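Local coordinates for protein beta-lactamase (Sebaldella termitidis, PDB 6N1N) that probably hydrolyses beta-lactam antibiotics to substituted beta-amino acids, as a class D serine beta-lactamase of the penicillin-binding transpeptidase fold, at residues Thr26-Tyr30 / Lys31-Trp35; Glu226-Ser229 / Tyr230-Phe234. All coordinates share one frame; numbering follows the deposited sequence.

Contact 1: residues Thr26-Tyr30 / Lys31-Trp35; sequences TIYDY and KNKIW
Y28 and W35 pack together on the tight side of this hairpin end. CG of Y28 lies opposite its backbone N (chi1 -179°), which carries the ring to the W35 side. CD1 of Y28 sits over one face of the W35 indole, toward its rim, 3.5 Å from W35 CE2. The ring planes are inclined at 49°. T26 CG2 meets the same indole at its edge, 3.8 Å from W35 CE3. Helix 147-159 covers this cluster through I151 and I155. The Y28 side chain runs beside that of K33, and Y28 OH lies 3.4 Å from K33 CB. Strands 22-29 and 34-37 are antiparallel neighbours, and a G1 beta bulge ends their pairing: K33, with positive phi (55°), and I34 both face D29. D29 N hydrogen-bonds to I34 O at 2.8 Å, and I34 N bonds back to D29 O. Three hydrogen bonds grip the buried D29 carboxylate. N32 ND2 reaches the syn side of D29 OD2 at 2.9 Å. N32 N meets D29 OD1 at 3.0 Å from above the carboxylate plane. The N212 side-chain amide also donates to D29 OD1. The open side is K31, N32 and a water linking Y30 O to K33 NZ.

Contact 2: residues Glu226-Ser229 / Tyr230-Phe234; sequences ERNS and YLLDF
Y230 meets the first segment through its backbone and CB, at the start of helix 228-245. Its CB lies 3.6 Å from R227 O. A water accepts a hydrogen bond from Y230 N and donates one to E226 O, bridging them across the start of the helix. L231 is buried. Its N hydrogen-bonds to R227 O at 3.2 Å, and its CG rests 3.4 Å from the same oxygen. CG lies anti to the carbonyl carbon (chi1 -68°), which lays the branch back along the preceding turn. I21 also touches this side chain. L232 N hydrogen-bonds to N228 O at 2.9 Å. The L232 side chain crosses that of N228, with L232 CD1 4.0 Å from N228 ND2. N228 OD1 is hydrogen-bonded to N222, while W192 touches both N228 and L232. D233 N hydrogen-bonds to S229 O at 3.1 Å, tilted 23° from the carbonyl plane. A second water donates to S229 O, and more weakly to D233 OD1. F234 returns to Y230: F234 CB lies 3.8 Å above one face of the Y230 ring, toward its rim. The three successive i to i+4 bonds mark the first turns of an alpha helix. L231 and L232 both touch I201 of strand 198-209, while two waters bridge polar atoms, so the chemistry implies an amphipathic helix start held by backbone bonds, with little polar bonding between side chains.

Contact 1 and contact 2 are separate parts of one domain. Their centres are 28 Å apart and their nearest atoms about 13 Å, without touching. Both are local and partly buried, and each has a covered and a wet side. Contact 1 joins two strands of the mixed sheet, and helix 147-159 covers its aromatic side. Contact 2 stays within helix 228-245, which packs on strands 184-195 and 198-209 of that sheet. Side chains supply much of the bonding in the hairpin turn, but backbone bonds dominate in the helix. Contact 1 lies away from the annotated sites. L232 of contact 2 lies about 10 Å from the predicted acylation serine S51, side chain to side chain.

Contact 1: residues Thr26-Tyr30 / Lys31-Trp35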
loop_
_atom_site.group_PDB
_atom_site.type_symbol
_atom_site.label_atom_id
_atom_site.label_comp_id
_atom_site.label_asym_id
_atom_site.label_seq_id
_atom_site.Cartn_x
_atom_site.Cartn_y
_atom_site.Cartn_z
ATOM N N THR A 26 -8.926 -6.411 6.188
ATOM C CA THR A 26 -10.044 -6.326 5.254
ATOM C C THR A 26 -9.598 -6.969 3.950
ATOM O O THR A 26 -8.521 -6.660 3.441
ATOM C CB THR A 26 -10.453 -4.852 5.019
ATOM O OG1 THR A 26 -10.765 -4.250 6.278
ATOM C CG2 THR A 26 -11.653 -4.738 4.087
ATOM N N ILE A 27 -10.441 -7.854 3.392
ATOM C CA ILE A 27 -10.149 -8.552 2.157
ATOM C C ILE A 27 -11.379 -8.484 1.264
ATOM O O ILE A 27 -12.516 -8.553 1.745
ATOM C CB ILE A 27 -9.737 -10.007 2.452
ATOM C CG1 ILE A 27 -8.386 -10.055 3.171
ATOM C CG2 ILE A 27 -9.662 -10.838 1.169
ATOM C CD1 ILE A 27 -8.115 -11.363 3.854
ATOM N N TYR A 28 -11.148 -8.324 -0.037
ATOM C CA TYR A 28 -12.207 -8.381 -1.041
ATOM C C TYR A 28 -11.899 -9.500 -2.022
ATOM O O TYR A 28 -10.869 -9.471 -2.704
ATOM C CB TYR A 28 -12.344 -7.058 -1.775
ATOM C CG TYR A 28 -13.454 -7.044 -2.814
ATOM C CD1 TYR A 28 -14.776 -7.010 -2.428
ATOM C CD2 TYR A 28 -13.159 -7.050 -4.154
ATOM C CE1 TYR A 28 -15.790 -6.990 -3.368
ATOM C CE2 TYR A 28 -14.157 -7.012 -5.107
ATOM C CZ TYR A 28 -15.473 -6.982 -4.715
ATOM O OH TYR A 28 -16.493 -6.955 -5.648
ATOM N N ASP A 29 -12.796 -10.476 -2.066
ATOM C CA ASP A 29 -12.806 -11.572 -3.023
ATOM C C ASP A 29 -13.430 -11.057 -4.318
ATOM O O ASP A 29 -14.620 -10.762 -4.369
ATOM C CB ASP A 29 -13.565 -12.729 -2.374
ATOM C CG ASP A 29 -13.812 -13.904 -3.305
ATOM O OD1 ASP A 29 -13.781 -13.725 -4.525
ATOM O OD2 ASP A 29 -14.089 -15.012 -2.788
ATOM N N TYR A 30 -12.614 -10.943 -5.364
ATOM C CA TYR A 30 -13.008 -10.262 -6.594
ATOM C C TYR A 30 -14.027 -11.059 -7.400
ATOM O O TYR A 30 -15.056 -10.516 -7.835
ATOM C CB TYR A 30 -11.741 -9.994 -7.418
ATOM C CG TYR A 30 -11.978 -9.275 -8.716
ATOM C CD1 TYR A 30 -12.162 -7.904 -8.750
ATOM C CD2 TYR A 30 -11.991 -9.966 -9.907
ATOM C CE1 TYR A 30 -12.377 -7.240 -9.960
ATOM C CE2 TYR A 30 -12.191 -9.307 -11.111
ATOM C CZ TYR A 30 -12.380 -7.957 -11.127
ATOM O OH TYR A 30 -12.599 -7.337 -12.322
ATOM N N LYS A 31 -13.749 -12.341 -7.636
ATOM C CA LYS A 31 -14.642 -13.154 -8.452
ATOM C C LYS A 31 -16.029 -13.264 -7.821
ATOM O O LYS A 31 -17.060 -13.146 -8.511
ATOM C CB LYS A 31 -14.025 -14.535 -8.647
ATOM C CG LYS A 31 -14.909 -15.542 -9.312
ATOM C CD LYS A 31 -14.114 -16.754 -9.747
ATOM C CE LYS A 31 -13.757 -17.629 -8.591
ATOM N NZ LYS A 31 -12.979 -18.833 -9.057
ATOM N N ASN A 32 -16.078 -13.484 -6.510
ATOM C CA ASN A 32 -17.337 -13.687 -5.809
ATOM C C ASN A 32 -17.954 -12.404 -5.263
ATOM O O ASN A 32 -19.105 -12.444 -4.812
ATOM C CB ASN A 32 -17.125 -14.690 -4.676
ATOM C CG ASN A 32 -16.744 -16.055 -5.195
ATOM O OD1 ASN A 32 -17.471 -16.645 -6.030
ATOM N ND2 ASN A 32 -15.618 -16.582 -4.732
ATOM N N LYS A 33 -17.232 -11.284 -5.327
ATOM C CA LYS A 33 -17.680 -9.999 -4.786
ATOM C C LYS A 33 -18.056 -10.120 -3.305
ATOM O O LYS A 33 -19.168 -9.797 -2.877
ATOM C CB LYS A 33 -18.841 -9.441 -5.625
ATOM C CG LYS A 33 -18.538 -9.349 -7.095
ATOM C CD LYS A 33 -19.645 -8.586 -7.827
ATOM C CE LYS A 33 -19.293 -8.325 -9.284
ATOM N NZ LYS A 33 -19.351 -9.563 -10.085
ATOM N N ILE A 34 -17.093 -10.570 -2.498
ATOM C CA ILE A 34 -17.312 -10.743 -1.065
ATOM C C ILE A 34 -16.317 -9.898 -0.282
ATOM O O ILE A 34 -15.099 -10.020 -0.471
ATOM C CB ILE A 34 -17.207 -12.227 -0.654
ATOM C CG1 ILE A 34 -18.306 -13.036 -1.352
ATOM C CG2 ILE A 34 -17.312 -12.369 0.847
ATOM C CD1 ILE A 34 -18.163 -14.522 -1.160
ATOM N N TRP A 35 -16.854 -9.061 0.623
ATOM C CA TRP A 35 -16.050 -8.331 1.595
ATOM C C TRP A 35 -15.908 -9.156 2.870
ATOM O O TRP A 35 -16.906 -9.614 3.437
ATOM C CB TRP A 35 -16.692 -6.978 1.930
ATOM C CG TRP A 35 -16.555 -5.953 0.848
ATOM C CD1 TRP A 35 -17.433 -5.728 -0.172
ATOM C CD2 TRP A 35 -15.481 -5.019 0.661
ATOM N NE1 TRP A 35 -16.984 -4.717 -0.977
ATOM C CE2 TRP A 35 -15.781 -4.271 -0.502
ATOM C CE3 TRP A 35 -14.303 -4.737 1.358
ATOM C CZ2 TRP A 35 -14.963 -3.250 -0.957
ATOM C CZ3 TRP A 35 -13.488 -3.736 0.893
ATOM C CH2 TRP A 35 -13.815 -2.996 -0.249
HETATM O O HOH W 1 -16.402 -9.996 -10.144
#

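Contact 2: residues Glu226-Ser229 / Tyr230-Phe234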
loop_
_atom_site.group_PDB
_atom_site.type_symbol
_atom_site.label_atom_id
_atom_site.label_comp_id
_atom_site.label_asym_id
_atom_site.label_seq_id
_atom_site.Cartn_x
_atom_site.Cartn_y
_atom_site.Cartn_z
ATOM N N GLU A 226 7.707 -1.036 22.768
ATOM C CA GLU A 226 8.590 -2.195 22.808
ATOM C C GLU A 226 8.238 -3.232 21.749
ATOM O O GLU A 226 9.120 -3.977 21.306
ATOM C CB GLU A 226 8.567 -2.858 24.190
ATOM C CG GLU A 226 9.306 -4.209 24.223
ATOM C CD GLU A 226 10.076 -4.462 25.514
ATOM O OE1 GLU A 226 10.874 -5.423 25.546
ATOM O OE2 GLU A 226 9.891 -3.706 26.493
ATOM N N ARG A 227 6.973 -3.300 21.324
ATOM C CA ARG A 227 6.523 -4.338 20.403
ATOM C C ARG A 227 6.512 -3.905 18.941
ATOM O O ARG A 227 6.260 -4.736 18.060
ATOM C CB ARG A 227 5.129 -4.833 20.810
ATOM C CG ARG A 227 5.155 -5.761 22.020
ATOM C CD ARG A 227 3.882 -6.593 22.112
ATOM N NE ARG A 227 2.705 -5.740 22.225
ATOM C CZ ARG A 227 2.145 -5.377 23.377
ATOM N NH1 ARG A 227 1.082 -4.580 23.375
ATOM N NH2 ARG A 227 2.640 -5.810 24.526
ATOM N N ASN A 228 6.843 -2.652 18.646
ATOM C CA ASN A 228 6.611 -2.149 17.296
ATOM C C ASN A 228 7.546 -2.812 16.281
ATOM O O ASN A 228 7.124 -3.133 15.167
ATOM C CB ASN A 228 6.765 -0.632 17.273
ATOM C CG ASN A 228 6.047 -0.001 16.097
ATOM O OD1 ASN A 228 4.824 0.028 16.055
ATOM N ND2 ASN A 228 6.810 0.456 15.127
ATOM N N SER A 229 8.810 -3.016 16.633
ATOM C CA SER A 229 9.741 -3.579 15.662
ATOM C C SER A 229 9.343 -4.994 15.277
ATOM O O SER A 229 9.430 -5.371 14.108
ATOM C CB SER A 229 11.164 -3.552 16.216
ATOM O OG SER A 229 11.617 -2.214 16.291
ATOM N N TYR A 230 8.899 -5.793 16.247
ATOM C CA TYR A 230 8.381 -7.117 15.922
ATOM C C TYR A 230 7.220 -7.029 14.942
ATOM O O TYR A 230 7.148 -7.782 13.956
ATOM C CB TYR A 230 7.935 -7.828 17.189
ATOM C CG TYR A 230 7.283 -9.138 16.878
ATOM C CD1 TYR A 230 8.049 -10.226 16.503
ATOM C CD2 TYR A 230 5.911 -9.275 16.916
ATOM C CE1 TYR A 230 7.479 -11.416 16.216
ATOM C CE2 TYR A 230 5.309 -10.488 16.608
ATOM C CZ TYR A 230 6.114 -11.550 16.262
ATOM O OH TYR A 230 5.593 -12.788 15.941
ATOM N N LEU A 231 6.279 -6.117 15.201
ATOM C CA LEU A 231 5.114 -6.017 14.335
ATOM C C LEU A 231 5.487 -5.593 12.923
ATOM O O LEU A 231 4.853 -6.043 11.954
ATOM C CB LEU A 231 4.127 -5.042 14.972
ATOM C CG LEU A 231 3.527 -5.612 16.252
ATOM C CD1 LEU A 231 2.788 -4.508 16.993
ATOM C CD2 LEU A 231 2.574 -6.784 15.945
ATOM N N LEU A 232 6.499 -4.735 12.774
ATOM C CA LEU A 232 7.001 -4.420 11.438
ATOM C C LEU A 232 7.520 -5.678 10.746
ATOM O O LEU A 232 7.360 -5.829 9.533
ATOM C CB LEU A 232 8.102 -3.352 11.513
ATOM C CG LEU A 232 7.674 -1.956 11.967
ATOM C CD1 LEU A 232 8.880 -1.006 12.039
ATOM C CD2 LEU A 232 6.605 -1.347 11.076
ATOM N N ASP A 233 8.164 -6.582 11.503
ATOM C CA ASP A 233 8.646 -7.842 10.945
ATOM C C ASP A 233 7.523 -8.847 10.713
ATOM O O ASP A 233 7.702 -9.776 9.910
ATOM C CB ASP A 233 9.691 -8.490 11.870
ATOM C CG ASP A 233 11.062 -7.805 11.813
ATOM O OD1 ASP A 233 11.313 -7.008 10.882
ATOM O OD2 ASP A 233 11.896 -8.099 12.709
ATOM N N PHE A 234 6.380 -8.666 11.388
ATOM C CA PHE A 234 5.294 -9.643 11.422
ATOM C C PHE A 234 4.157 -9.315 10.463
ATOM O O PHE A 234 3.364 -10.205 10.150
ATOM C CB PHE A 234 4.750 -9.751 12.866
ATOM C CG PHE A 234 3.652 -10.763 13.061
ATOM C CD1 PHE A 234 3.846 -12.088 12.741
ATOM C CD2 PHE A 234 2.420 -10.380 13.580
ATOM C CE1 PHE A 234 2.838 -13.021 12.919
ATOM C CE2 PHE A 234 1.402 -11.307 13.760
ATOM C CZ PHE A 234 1.612 -12.624 13.450
HETATM O O HOH W 2 9.732 -5.474 19.054
HETATM O O HOH W 3 11.544 -4.176 12.653
#